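Local atomic coordinates of acyl-CoA dehydrogenase (Mycobacterium thermoresistibile, PDB entry 3NF4), a protein that binds flavin adenine dinucleotide and probably catalyses the alpha,beta-dehydrogenation of acyl-CoA thioesters. Residues A[261-272]-A[335-346]; A[321-329]-A[378-386]. One frame throughout, in Å; residues are numbered along the deposited sequence.

Interaction 1 of 2, residues A[261-272]-A[335-346]; sequences LAQAALDEAVAY and AMKVTTDAVQVF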
ATOM      1  N   LEU A 261     -15.594 -15.143   2.302  1.00 40.66           N
ATOM      2  CA  LEU A 261     -14.544 -15.691   1.428  1.00 40.77           C
ATOM      3  C   LEU A 261     -13.140 -15.430   2.008  1.00 40.30           C
ATOM      4  O   LEU A 261     -12.283 -16.342   2.020  1.00 39.61           O
ATOM      5  CB  LEU A 261     -14.627 -15.078   0.008  1.00 40.88           C
ATOM      6  CG  LEU A 261     -13.580 -15.567  -1.000  1.00 41.29           C
ATOM      7  CD1 LEU A 261     -13.598 -17.128  -1.231  1.00 40.93           C
ATOM      8  CD2 LEU A 261     -13.677 -14.801  -2.330  1.00 40.89           C
ATOM      9  N   ALA A 262     -12.894 -14.197   2.475  1.00 39.19           N
ATOM     10  CA  ALA A 262     -11.636 -13.928   3.193  1.00 39.09           C
ATOM     11  C   ALA A 262     -11.478 -14.787   4.465  1.00 39.37           C
ATOM     12  O   ALA A 262     -10.400 -15.297   4.719  1.00 39.69           O
ATOM     13  CB  ALA A 262     -11.496 -12.440   3.552  1.00 38.48           C
ATOM     14  N   GLN A 263     -12.537 -14.936   5.264  1.00 39.85           N
ATOM     15  CA  GLN A 263     -12.463 -15.770   6.478  1.00 40.50           C
ATOM     16  C   GLN A 263     -12.137 -17.236   6.136  1.00 41.18           C
ATOM     17  O   GLN A 263     -11.333 -17.872   6.830  1.00 42.70           O
ATOM     18  CB  GLN A 263     -13.753 -15.674   7.303  1.00 40.81           C
ATOM     19  CG  GLN A 263     -13.825 -16.568   8.560  1.00 42.11           C
ATOM     20  CD  GLN A 263     -12.821 -16.144   9.665  1.00 42.48           C
ATOM     21  OE1 GLN A 263     -12.731 -14.970  10.063  1.00 40.47           O
ATOM     22  NE2 GLN A 263     -12.078 -17.114  10.156  1.00 41.93           N
ATOM     23  N   ALA A 264     -12.765 -17.777   5.097  1.00 40.77           N
ATOM     24  CA  ALA A 264     -12.445 -19.144   4.634  1.00 41.52           C
ATOM     25  C   ALA A 264     -10.952 -19.328   4.261  1.00 40.92           C
ATOM     26  O   ALA A 264     -10.343 -20.327   4.583  1.00 41.45           O
ATOM     27  CB  ALA A 264     -13.321 -19.507   3.442  1.00 41.30           C
ATOM     28  N   ALA A 265     -10.377 -18.354   3.573  1.00 41.17           N
ATOM     29  CA  ALA A 265      -8.970 -18.397   3.154  1.00 41.08           C
ATOM     30  C   ALA A 265      -8.052 -18.203   4.367  1.00 41.82           C
ATOM     31  O   ALA A 265      -7.002 -18.831   4.455  1.00 43.06           O
ATOM     32  CB  ALA A 265      -8.695 -17.352   2.084  1.00 39.57           C
ATOM     33  N   LEU A 266      -8.454 -17.371   5.319  1.00 41.73           N
ATOM     34  CA  LEU A 266      -7.704 -17.250   6.555  1.00 42.94           C
ATOM     35  C   LEU A 266      -7.646 -18.581   7.368  1.00 44.93           C
ATOM     36  O   LEU A 266      -6.566 -18.931   7.874  1.00 45.10           O
ATOM     37  CB  LEU A 266      -8.229 -16.093   7.423  1.00 42.47           C
ATOM     38  CG  LEU A 266      -7.517 -15.889   8.782  1.00 42.92           C
ATOM     39  CD1 LEU A 266      -6.143 -15.321   8.560  1.00 40.59           C
ATOM     40  CD2 LEU A 266      -8.282 -14.988   9.800  1.00 40.56           C
ATOM     41  N   ASP A 267      -8.778 -19.291   7.503  1.00 45.61           N
ATOM     42  CA  ASP A 267      -8.810 -20.585   8.223  1.00 48.11           C
ATOM     43  C   ASP A 267      -7.897 -21.669   7.566  1.00 48.59           C
ATOM     44  O   ASP A 267      -7.153 -22.361   8.272  1.00 48.94           O
ATOM     45  CB  ASP A 267     -10.253 -21.120   8.395  1.00 48.61           C
ATOM     46  CG  ASP A 267     -11.110 -20.262   9.361  1.00 53.12           C
ATOM     47  OD1 ASP A 267     -10.549 -19.593  10.278  1.00 55.54           O
ATOM     48  OD2 ASP A 267     -12.365 -20.278   9.228  1.00 54.99           O
ATOM     49  N   GLU A 268      -7.944 -21.802   6.236  1.00 47.72           N
ATOM     50  CA  GLU A 268      -6.990 -22.655   5.525  1.00 48.20           C
ATOM     51  C   GLU A 268      -5.520 -22.366   5.888  1.00 47.51           C
ATOM     52  O   GLU A 268      -4.759 -23.295   6.182  1.00 47.66           O
ATOM     53  CB  GLU A 268      -7.146 -22.515   4.010  1.00 48.15           C
ATOM     54  CG  GLU A 268      -8.459 -23.033   3.437  1.00 51.43           C
ATOM     55  CD  GLU A 268      -8.587 -24.556   3.509  1.00 59.78           C
ATOM     56  OE1 GLU A 268      -7.535 -25.254   3.578  1.00 62.67           O
ATOM     57  OE2 GLU A 268      -9.745 -25.061   3.474  1.00 60.45           O
ATOM     58  N   ALA A 269      -5.134 -21.087   5.867  1.00 45.79           N
ATOM     59  CA  ALA A 269      -3.736 -20.692   6.057  1.00 45.20           C
ATOM     60  C   ALA A 269      -3.256 -20.860   7.511  1.00 46.09           C
ATOM     61  O   ALA A 269      -2.121 -21.287   7.747  1.00 46.47           O
ATOM     62  CB  ALA A 269      -3.495 -19.253   5.557  1.00 43.01           C
ATOM     63  N   VAL A 270      -4.110 -20.511   8.474  1.00 46.57           N
ATOM     64  CA  VAL A 270      -3.843 -20.784   9.894  1.00 48.21           C
ATOM     65  C   VAL A 270      -3.637 -22.285  10.152  1.00 49.57           C
ATOM     66  O   VAL A 270      -2.635 -22.664  10.734  1.00 50.20           O
ATOM     67  CB  VAL A 270      -4.943 -20.207  10.823  1.00 48.47           C
ATOM     68  CG1 VAL A 270      -4.762 -20.686  12.262  1.00 47.94           C
ATOM     69  CG2 VAL A 270      -4.944 -18.660  10.748  1.00 48.56           C
ATOM     70  N   ALA A 271      -4.560 -23.132   9.702  1.00 50.44           N
ATOM     71  CA  ALA A 271      -4.365 -24.588   9.816  1.00 52.85           C
ATOM     72  C   ALA A 271      -3.028 -25.063   9.204  1.00 53.40           C
ATOM     73  O   ALA A 271      -2.235 -25.718   9.907  1.00 54.73           O
ATOM     74  CB  ALA A 271      -5.564 -25.384   9.227  1.00 52.89           C
ATOM     75  N   TYR A 272      -2.770 -24.726   7.932  1.00 51.96           N
ATOM     76  CA  TYR A 272      -1.494 -25.079   7.279  1.00 52.53           C
ATOM     77  C   TYR A 272      -0.230 -24.610   8.011  1.00 52.82           C
ATOM     78  O   TYR A 272       0.709 -25.382   8.172  1.00 52.79           O
ATOM     79  CB  TYR A 272      -1.428 -24.564   5.835  1.00 51.79           C
ATOM     80  CG  TYR A 272      -0.280 -25.187   5.035  1.00 54.58           C
ATOM     81  CD1 TYR A 272      -0.381 -26.494   4.540  1.00 58.65           C
ATOM     82  CD2 TYR A 272       0.909 -24.489   4.794  1.00 54.05           C
ATOM     83  CE1 TYR A 272       0.667 -27.081   3.797  1.00 59.80           C
ATOM     84  CE2 TYR A 272       1.955 -25.067   4.065  1.00 55.57           C
ATOM     85  CZ  TYR A 272       1.824 -26.361   3.575  1.00 59.25           C
ATOM     86  OH  TYR A 272       2.844 -26.950   2.859  1.00 62.60           O
ATOM     87  N   ALA A 335     -10.619  -9.049   0.741  1.00 35.61           N
ATOM     88  CA  ALA A 335     -10.653 -10.404   0.173  1.00 36.14           C
ATOM     89  C   ALA A 335      -9.530 -10.616  -0.861  1.00 36.14           C
ATOM     90  O   ALA A 335      -8.860 -11.652  -0.855  1.00 36.52           O
ATOM     91  CB  ALA A 335     -12.052 -10.776  -0.414  1.00 35.80           C
ATOM     92  N   MET A 336      -9.298  -9.628  -1.722  1.00 36.62           N
ATOM     93  CA  MET A 336      -8.235  -9.766  -2.709  1.00 36.84           C
ATOM     94  C   MET A 336      -6.869  -9.878  -2.031  1.00 36.90           C
ATOM     95  O   MET A 336      -6.051 -10.720  -2.414  1.00 37.23           O
ATOM     96  CB  MET A 336      -8.239  -8.622  -3.729  1.00 37.30           C
ATOM     97  CG  MET A 336      -7.324  -8.872  -4.959  1.00 37.72           C
ATOM     98  SD  MET A 336      -8.063 -10.161  -6.008  1.00 42.95           S
ATOM     99  CE  MET A 336      -6.904 -11.497  -5.712  1.00 40.58           C
ATOM    100  N   LYS A 337      -6.627  -9.068  -1.007  1.00 36.17           N
ATOM    101  CA  LYS A 337      -5.339  -9.143  -0.277  1.00 36.74           C
ATOM    102  C   LYS A 337      -5.151 -10.424   0.563  1.00 35.79           C
ATOM    103  O   LYS A 337      -4.058 -10.993   0.571  1.00 36.24           O
ATOM    104  CB  LYS A 337      -5.163  -7.900   0.612  1.00 37.61           C
ATOM    105  CG  LYS A 337      -3.830  -7.795   1.327  1.00 42.05           C
ATOM    106  CD  LYS A 337      -3.972  -6.992   2.643  1.00 49.08           C
ATOM    107  CE  LYS A 337      -2.659  -7.005   3.486  1.00 52.64           C
ATOM    108  NZ  LYS A 337      -2.579  -5.850   4.459  1.00 56.15           N
ATOM    109  N   VAL A 338      -6.191 -10.857   1.286  1.00 34.43           N
ATOM    110  CA  VAL A 338      -6.118 -12.069   2.133  1.00 33.67           C
ATOM    111  C   VAL A 338      -6.008 -13.363   1.300  1.00 34.26           C
ATOM    112  O   VAL A 338      -5.253 -14.263   1.655  1.00 33.98           O
ATOM    113  CB  VAL A 338      -7.327 -12.141   3.115  1.00 34.31           C
ATOM    114  CG1 VAL A 338      -7.430 -13.463   3.804  1.00 32.65           C
ATOM    115  CG2 VAL A 338      -7.285 -10.950   4.160  1.00 33.09           C
ATOM    116  N   THR A 339      -6.736 -13.459   0.184  1.00 33.99           N
ATOM    117  CA  THR A 339      -6.688 -14.694  -0.620  1.00 33.97           C
ATOM    118  C   THR A 339      -5.325 -14.844  -1.309  1.00 35.13           C
ATOM    119  O   THR A 339      -4.811 -15.979  -1.419  1.00 36.08           O
ATOM    120  CB  THR A 339      -7.809 -14.758  -1.673  1.00 34.10           C
ATOM    121  OG1 THR A 339      -7.837 -13.534  -2.424  1.00 32.80           O
ATOM    122  CG2 THR A 339      -9.188 -14.992  -1.041  1.00 32.70           C
ATOM    123  N   THR A 340      -4.758 -13.710  -1.771  1.00 34.40           N
ATOM    124  CA  THR A 340      -3.429 -13.632  -2.384  1.00 34.91           C
ATOM    125  C   THR A 340      -2.268 -14.010  -1.426  1.00 34.87           C
ATOM    126  O   THR A 340      -1.321 -14.703  -1.823  1.00 33.82           O
ATOM    127  CB  THR A 340      -3.140 -12.201  -2.966  1.00 35.40           C
ATOM    128  OG1 THR A 340      -4.046 -11.946  -4.056  1.00 36.91           O
ATOM    129  CG2 THR A 340      -1.678 -12.084  -3.475  1.00 33.93           C
ATOM    130  N   ASP A 341      -2.341 -13.519  -0.192  1.00 34.47           N
ATOM    131  CA  ASP A 341      -1.420 -13.916   0.883  1.00 34.69           C
ATOM    132  C   ASP A 341      -1.664 -15.359   1.422  1.00 34.99           C
ATOM    133  O   ASP A 341      -0.741 -15.982   1.939  1.00 35.81           O
ATOM    134  CB  ASP A 341      -1.512 -12.903   2.045  1.00 35.28           C
ATOM    135  CG  ASP A 341      -0.905 -11.526   1.699  1.00 37.24           C
ATOM    136  OD1 ASP A 341      -0.083 -11.404   0.764  1.00 40.54           O
ATOM    137  OD2 ASP A 341      -1.264 -10.542   2.364  1.00 43.82           O
ATOM    138  N   ALA A 342      -2.878 -15.890   1.300  1.00 33.86           N
ATOM    139  CA  ALA A 342      -3.103 -17.260   1.722  1.00 35.34           C
ATOM    140  C   ALA A 342      -2.386 -18.303   0.812  1.00 36.73           C
ATOM    141  O   ALA A 342      -1.945 -19.346   1.318  1.00 37.72           O
ATOM    142  CB  ALA A 342      -4.611 -17.586   1.928  1.00 34.67           C
ATOM    143  N   VAL A 343      -2.292 -18.041  -0.498  1.00 36.07           N
ATOM    144  CA  VAL A 343      -1.535 -18.889  -1.428  1.00 36.21           C
ATOM    145  C   VAL A 343      -0.061 -18.786  -1.027  1.00 38.36           C
ATOM    146  O   VAL A 343       0.658 -19.778  -1.014  1.00 39.55           O
ATOM    147  CB  VAL A 343      -1.703 -18.408  -2.911  1.00 35.34           C
ATOM    148  CG1 VAL A 343      -0.813 -19.236  -3.898  1.00 34.21           C
ATOM    149  CG2 VAL A 343      -3.124 -18.547  -3.314  1.00 31.91           C
ATOM    150  N   GLN A 344       0.371 -17.567  -0.712  1.00 39.39           N
ATOM    151  CA  GLN A 344       1.726 -17.293  -0.248  1.00 41.22           C
ATOM    152  C   GLN A 344       2.141 -18.158   0.983  1.00 42.15           C
ATOM    153  O   GLN A 344       3.217 -18.764   0.983  1.00 42.67           O
ATOM    154  CB  GLN A 344       1.886 -15.774   0.017  1.00 40.63           C
ATOM    155  CG  GLN A 344       3.359 -15.253   0.115  1.00 41.11           C
ATOM    156  CD  GLN A 344       4.123 -15.417  -1.185  1.00 44.06           C
ATOM    157  OE1 GLN A 344       3.517 -15.508  -2.261  1.00 40.51           O
ATOM    158  NE2 GLN A 344       5.469 -15.478  -1.093  1.00 44.05           N
ATOM    159  N   VAL A 345       1.276 -18.220   2.003  1.00 42.89           N
ATOM    160  CA  VAL A 345       1.477 -19.075   3.199  1.00 43.58           C
ATOM    161  C   VAL A 345       1.696 -20.591   2.866  1.00 45.14           C
ATOM    162  O   VAL A 345       2.575 -21.237   3.442  1.00 44.96           O
ATOM    163  CB  VAL A 345       0.338 -18.851   4.240  1.00 43.82           C
ATOM    164  CG1 VAL A 345       0.395 -19.863   5.358  1.00 44.32           C
ATOM    165  CG2 VAL A 345       0.385 -17.398   4.802  1.00 42.74           C
ATOM    166  N   PHE A 346       0.940 -21.134   1.906  1.00 45.57           N
ATOM    167  CA  PHE A 346       1.126 -22.540   1.499  1.00 46.82           C
ATOM    168  C   PHE A 346       2.442 -22.857   0.721  1.00 47.91           C
ATOM    169  O   PHE A 346       2.879 -24.014   0.682  1.00 49.05           O
ATOM    170  CB  PHE A 346      -0.084 -23.033   0.702  1.00 46.20           C
ATOM    171  CG  PHE A 346      -1.291 -23.407   1.551  1.00 45.63           C
ATOM    172  CD1 PHE A 346      -2.058 -22.417   2.186  1.00 41.66           C
ATOM    173  CD2 PHE A 346      -1.688 -24.739   1.670  1.00 44.79           C
ATOM    174  CE1 PHE A 346      -3.189 -22.738   2.928  1.00 41.27           C
ATOM    175  CE2 PHE A 346      -2.828 -25.106   2.449  1.00 44.66           C
ATOM    176  CZ  PHE A 346      -3.584 -24.094   3.071  1.00 44.76           C
TER

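Interaction 2 of 2, residues A[321-329]-A[378-386]; sequences SQQASIAKL and RLVIARGLT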
ATOM      1  N   SER A 321     -25.867   5.357   3.367  1.00 58.57           N
ATOM      2  CA  SER A 321     -25.351   5.334   2.012  1.00 58.38           C
ATOM      3  C   SER A 321     -23.815   5.407   1.922  1.00 56.43           C
ATOM      4  O   SER A 321     -23.211   4.544   1.293  1.00 55.29           O
ATOM      5  CB  SER A 321     -25.960   6.492   1.238  1.00 60.17           C
ATOM      6  OG  SER A 321     -26.508   6.019   0.030  1.00 63.57           O
ATOM      7  N   GLN A 322     -23.207   6.438   2.526  1.00 55.38           N
ATOM      8  CA  GLN A 322     -21.758   6.570   2.574  1.00 54.39           C
ATOM      9  C   GLN A 322     -21.130   5.304   3.165  1.00 52.06           C
ATOM     10  O   GLN A 322     -20.166   4.767   2.619  1.00 50.27           O
ATOM     11  CB  GLN A 322     -21.313   7.765   3.440  1.00 55.47           C
ATOM     12  CG  GLN A 322     -21.317   9.152   2.790  1.00 59.37           C
ATOM     13  CD  GLN A 322     -20.275   9.344   1.663  1.00 61.71           C
ATOM     14  OE1 GLN A 322     -20.494   8.907   0.517  1.00 62.05           O
ATOM     15  NE2 GLN A 322     -19.172  10.043   1.977  1.00 58.52           N
ATOM     16  N   GLN A 323     -21.708   4.843   4.274  1.00 51.03           N
ATOM     17  CA  GLN A 323     -21.153   3.771   5.071  1.00 49.73           C
ATOM     18  C   GLN A 323     -21.265   2.428   4.367  1.00 49.20           C
ATOM     19  O   GLN A 323     -20.405   1.540   4.556  1.00 49.08           O
ATOM     20  CB  GLN A 323     -21.781   3.766   6.468  1.00 50.53           C
ATOM     21  CG  GLN A 323     -21.480   5.063   7.263  1.00 52.11           C
ATOM     22  CD  GLN A 323     -22.567   6.142   7.191  1.00 56.29           C
ATOM     23  OE1 GLN A 323     -23.487   6.096   6.356  1.00 57.67           O
ATOM     24  NE2 GLN A 323     -22.466   7.129   8.092  1.00 56.08           N
ATOM     25  N   ALA A 324     -22.293   2.287   3.530  1.00 48.06           N
ATOM     26  CA  ALA A 324     -22.443   1.107   2.691  1.00 47.21           C
ATOM     27  C   ALA A 324     -21.448   1.040   1.520  1.00 45.79           C
ATOM     28  O   ALA A 324     -21.011  -0.045   1.175  1.00 43.38           O
ATOM     29  CB  ALA A 324     -23.920   0.946   2.172  1.00 48.24           C
ATOM     30  N   SER A 325     -21.112   2.187   0.918  1.00 45.90           N
ATOM     31  CA  SER A 325     -20.030   2.256  -0.081  1.00 46.13           C
ATOM     32  C   SER A 325     -18.651   1.921   0.513  1.00 43.91           C
ATOM     33  O   SER A 325     -17.848   1.192  -0.089  1.00 42.30           O
ATOM     34  CB  SER A 325     -19.972   3.640  -0.750  1.00 46.82           C
ATOM     35  OG  SER A 325     -20.986   3.707  -1.727  1.00 52.37           O
ATOM     36  N   ILE A 326     -18.405   2.479   1.694  1.00 43.10           N
ATOM     37  CA  ILE A 326     -17.175   2.247   2.438  1.00 41.31           C
ATOM     38  C   ILE A 326     -17.077   0.745   2.784  1.00 39.98           C
ATOM     39  O   ILE A 326     -16.045   0.111   2.529  1.00 39.61           O
ATOM     40  CB  ILE A 326     -17.126   3.183   3.676  1.00 41.48           C
ATOM     41  CG1 ILE A 326     -16.853   4.619   3.228  1.00 41.93           C
ATOM     42  CG2 ILE A 326     -16.123   2.726   4.711  1.00 38.63           C
ATOM     43  CD1 ILE A 326     -16.940   5.653   4.385  1.00 40.78           C
ATOM     44  N   ALA A 327     -18.148   0.165   3.311  1.00 39.18           N
ATOM     45  CA  ALA A 327     -18.131  -1.281   3.625  1.00 38.82           C
ATOM     46  C   ALA A 327     -17.773  -2.198   2.420  1.00 38.75           C
ATOM     47  O   ALA A 327     -16.958  -3.109   2.538  1.00 38.43           O
ATOM     48  CB  ALA A 327     -19.462  -1.722   4.273  1.00 38.38           C
ATOM     49  N   LYS A 328     -18.368  -1.937   1.253  1.00 40.07           N
ATOM     50  CA  LYS A 328     -18.148  -2.761   0.052  1.00 39.37           C
ATOM     51  C   LYS A 328     -16.706  -2.629  -0.472  1.00 39.04           C
ATOM     52  O   LYS A 328     -16.050  -3.631  -0.732  1.00 38.55           O
ATOM     53  CB  LYS A 328     -19.209  -2.414  -1.012  1.00 40.40           C
ATOM     54  CG  LYS A 328     -19.260  -3.356  -2.203  1.00 39.54           C
ATOM     55  CD  LYS A 328     -18.288  -2.929  -3.309  1.00 41.60           C
ATOM     56  CE  LYS A 328     -18.410  -3.862  -4.512  1.00 41.80           C
ATOM     57  NZ  LYS A 328     -17.214  -3.813  -5.373  1.00 41.10           N
ATOM     58  N   LEU A 329     -16.217  -1.392  -0.609  1.00 39.60           N
ATOM     59  CA  LEU A 329     -14.816  -1.111  -0.973  1.00 38.90           C
ATOM     60  C   LEU A 329     -13.813  -1.797  -0.039  1.00 38.46           C
ATOM     61  O   LEU A 329     -12.894  -2.498  -0.499  1.00 37.71           O
ATOM     62  CB  LEU A 329     -14.543   0.393  -0.952  1.00 39.32           C
ATOM     63  CG  LEU A 329     -13.072   0.806  -1.122  1.00 39.55           C
ATOM     64  CD1 LEU A 329     -12.652   0.663  -2.568  1.00 41.84           C
ATOM     65  CD2 LEU A 329     -12.853   2.225  -0.696  1.00 40.07           C
ATOM     66  N   ARG A 378     -15.338   4.791  -4.830  1.00 42.27           N
ATOM     67  CA  ARG A 378     -14.584   5.979  -4.497  1.00 43.45           C
ATOM     68  C   ARG A 378     -15.219   7.297  -5.011  1.00 45.70           C
ATOM     69  O   ARG A 378     -15.119   8.364  -4.363  1.00 44.73           O
ATOM     70  CB  ARG A 378     -13.130   5.860  -4.993  1.00 43.36           C
ATOM     71  CG  ARG A 378     -12.279   4.727  -4.320  1.00 41.76           C
ATOM     72  CD  ARG A 378     -10.812   4.740  -4.871  1.00 43.15           C
ATOM     73  NE  ARG A 378      -9.948   3.880  -4.073  1.00 43.42           N
ATOM     74  CZ  ARG A 378      -9.777   2.570  -4.258  1.00 44.21           C
ATOM     75  NH1 ARG A 378     -10.396   1.921  -5.234  1.00 44.45           N
ATOM     76  NH2 ARG A 378      -8.998   1.888  -3.432  1.00 45.16           N
ATOM     77  N   LEU A 379     -15.845   7.226  -6.187  1.00 47.52           N
ATOM     78  CA  LEU A 379     -16.482   8.402  -6.795  1.00 50.02           C
ATOM     79  C   LEU A 379     -17.761   8.749  -5.998  1.00 49.42           C
ATOM     80  O   LEU A 379     -18.001   9.905  -5.668  1.00 49.87           O
ATOM     81  CB  LEU A 379     -16.749   8.159  -8.293  1.00 51.61           C
ATOM     82  CG  LEU A 379     -17.448   9.234  -9.139  1.00 57.17           C
ATOM     83  CD1 LEU A 379     -16.795  10.643  -8.992  1.00 58.79           C
ATOM     84  CD2 LEU A 379     -17.562   8.835 -10.645  1.00 61.51           C
ATOM     85  N   VAL A 380     -18.532   7.743  -5.624  1.00 48.54           N
ATOM     86  CA  VAL A 380     -19.673   7.956  -4.717  1.00 49.52           C
ATOM     87  C   VAL A 380     -19.268   8.630  -3.379  1.00 49.64           C
ATOM     88  O   VAL A 380     -19.840   9.673  -3.011  1.00 50.87           O
ATOM     89  CB  VAL A 380     -20.493   6.646  -4.523  1.00 49.46           C
ATOM     90  CG1 VAL A 380     -21.370   6.653  -3.243  1.00 49.27           C
ATOM     91  CG2 VAL A 380     -21.371   6.441  -5.747  1.00 51.59           C
ATOM     92  N   ILE A 381     -18.256   8.077  -2.701  1.00 47.56           N
ATOM     93  CA  ILE A 381     -17.742   8.635  -1.447  1.00 46.83           C
ATOM     94  C   ILE A 381     -17.261  10.103  -1.584  1.00 48.54           C
ATOM     95  O   ILE A 381     -17.571  10.949  -0.730  1.00 48.65           O
ATOM     96  CB  ILE A 381     -16.611   7.728  -0.831  1.00 44.90           C
ATOM     97  CG1 ILE A 381     -17.172   6.329  -0.516  1.00 43.04           C
ATOM     98  CG2 ILE A 381     -16.028   8.373   0.411  1.00 42.23           C
ATOM     99  CD1 ILE A 381     -16.157   5.142  -0.517  1.00 38.63           C
ATOM    100  N   ALA A 382     -16.489  10.406  -2.626  1.00 48.87           N
ATOM    101  CA  ALA A 382     -16.038  11.787  -2.814  1.00 50.79           C
ATOM    102  C   ALA A 382     -17.209  12.766  -2.999  1.00 53.23           C
ATOM    103  O   ALA A 382     -17.155  13.890  -2.480  1.00 54.14           O
ATOM    104  CB  ALA A 382     -15.075  11.907  -3.980  1.00 50.56           C
ATOM    105  N   ARG A 383     -18.241  12.356  -3.749  1.00 54.35           N
ATOM    106  CA  ARG A 383     -19.431  13.199  -3.950  1.00 57.29           C
ATOM    107  C   ARG A 383     -20.124  13.515  -2.613  1.00 57.15           C
ATOM    108  O   ARG A 383     -20.515  14.663  -2.386  1.00 58.08           O
ATOM    109  CB  ARG A 383     -20.427  12.575  -4.954  1.00 58.68           C
ATOM    110  CG  ARG A 383     -19.964  12.630  -6.425  1.00 63.87           C
ATOM    111  CD  ARG A 383     -20.996  12.020  -7.368  1.00 74.56           C
ATOM    112  NE  ARG A 383     -20.531  11.929  -8.764  1.00 80.82           N
ATOM    113  CZ  ARG A 383     -21.003  11.067  -9.676  1.00 83.06           C
ATOM    114  NH1 ARG A 383     -21.963  10.191  -9.370  1.00 83.14           N
ATOM    115  NH2 ARG A 383     -20.500  11.072 -10.905  1.00 84.62           N
ATOM    116  N   GLY A 384     -20.251  12.502  -1.740  1.00 55.48           N
ATOM    117  CA  GLY A 384     -20.781  12.668  -0.390  1.00 55.92           C
ATOM    118  C   GLY A 384     -19.965  13.596   0.514  1.00 56.94           C
ATOM    119  O   GLY A 384     -20.426  13.958   1.590  1.00 57.15           O
ATOM    120  N   LEU A 385     -18.761  13.965   0.075  1.00 57.31           N
ATOM    121  CA  LEU A 385     -17.909  14.967   0.736  1.00 58.84           C
ATOM    122  C   LEU A 385     -17.997  16.356   0.060  1.00 61.44           C
ATOM    123  O   LEU A 385     -17.324  17.316   0.468  1.00 61.79           O
ATOM    124  CB  LEU A 385     -16.430  14.492   0.769  1.00 57.18           C
ATOM    125  CG  LEU A 385     -16.045  13.129   1.391  1.00 56.38           C
ATOM    126  CD1 LEU A 385     -14.539  12.816   1.261  1.00 53.26           C
ATOM    127  CD2 LEU A 385     -16.498  13.019   2.854  1.00 55.40           C
ATOM    128  N   THR A 386     -18.806  16.465  -0.987  1.00 63.77           N
ATOM    129  CA  THR A 386     -18.887  17.729  -1.726  1.00 67.42           C
ATOM    130  C   THR A 386     -20.059  18.616  -1.272  1.00 69.17           C
ATOM    131  O   THR A 386     -19.834  19.723  -0.749  1.00 70.94           O
ATOM    132  CB  THR A 386     -18.883  17.485  -3.262  1.00 68.29           C
ATOM    133  OG1 THR A 386     -17.728  16.707  -3.606  1.00 67.50           O
ATOM    134  CG2 THR A 386     -18.850  18.808  -4.054  1.00 70.51           C
TER

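Interaction 1 of 2, residues A[261-272]-A[335-346]
Helices 261-272 and 335-346 run side by side in the same direction, their axes inclined by 20° and 8.8 Å apart at closest approach, with A262 nearest A335, A265 nearest T339, A269 nearest A342 and Y272 nearest F346. Small residues make that spacing possible. A262 sets its CB 4.0 Å from CA of A335, and CB of A342 lies 4.1 Å from CB of A265, with CB of A269 at an equal distance. Branched side chains lie between the alanines: CG1 of V338 reaches the carbonyl O of A262, and CG1 of V345 packs on CB of A269 at 3.9 Å. T339 has a divided role. With chi1 at 50°, its OG1 turns back to A335 O in a 2.7 Å hydrogen bond, which satisfies the buried hydroxyl within its own helix, while CG2 presents a methyl to CB of A265. This is lengthwise packing within the all-helical C-terminal domain of the acyl-CoA dehydrogenase fold; helix 289-315 adds M296 against L266 and A269, and helix 357-367 meets L261 and T339. Where the helices diverge, aromatic residues bridge the wider gap. The rings of Y272 and F346 form an offset stack, centroids 4.3 Å apart and planes 19° from parallel. Y272 CB also sits over a face of the F346 ring, 3.8 Å from its centroid, a CH-pi contact. F346 points CZ back to the carbonyl O of E268 at 3.4 Å, and the aliphatic CB of E268 rests near the same ring corner.

Interaction 2 of 2, residues A[321-329]-A[378-386]
A single hydrogen bond joins the segments: Q322 NE2 donates to I381 O over 3.3 Å, nearly in its own amide plane and on a lone pair of the carbonyl, with an N-H...O angle of 159°. The bend at chi2 (-67°) brings the amide of Q322 to the backbone around I381. G384 lies beside it: its CA is 3.9 Å from Q322 OE1, and with no side chain it leaves room for the amide. Apolar packing fills the middle. I381 extends CD1 to CG1 of I326, 3.8 Å away, the two side chains crossing at about a right angle, and sets CG1 against CB of S325. S325 is small enough for this close approach; S325 OG is hydrogen-bonded to Q377 OE1, and CG1 of V380 lies 3.3 Å from S325 OG. The charged side chain that takes part in the contact is R378, whose extended chain carries the guanidinium under L329, so that CD1 of L329 sits 3.6 Å above one face. NE of R378 makes a salt bridge with D295 of the third subunit. The helices run roughly antiparallel, at 149°, an arrangement belonging to the helical C-terminal domain of acyl-CoA dehydrogenases, here beside the FAD site, which L379 touches, and a subunit interface.

Reading from the N terminus, the chain builds its first helices and the beta strands before it reaches 261-272, on helix 247-274; helix 289-315 follows, and then helix 321-346. The start of that helix, 321-329, opens interaction 2, and its later part, 335-346, closes the loop of interaction 1. The chain continues through helix 357-367 and reaches 378-386, where interaction 2 closes. The two loops therefore cross, overlapping along helix 321-346. This long helix is the shared element: near its N-terminal end it meets the C-terminal helix 374-383, and farther along it pairs with helix 247-274. The contacts do not touch; their centres lie 27 Å apart, within one helical domain.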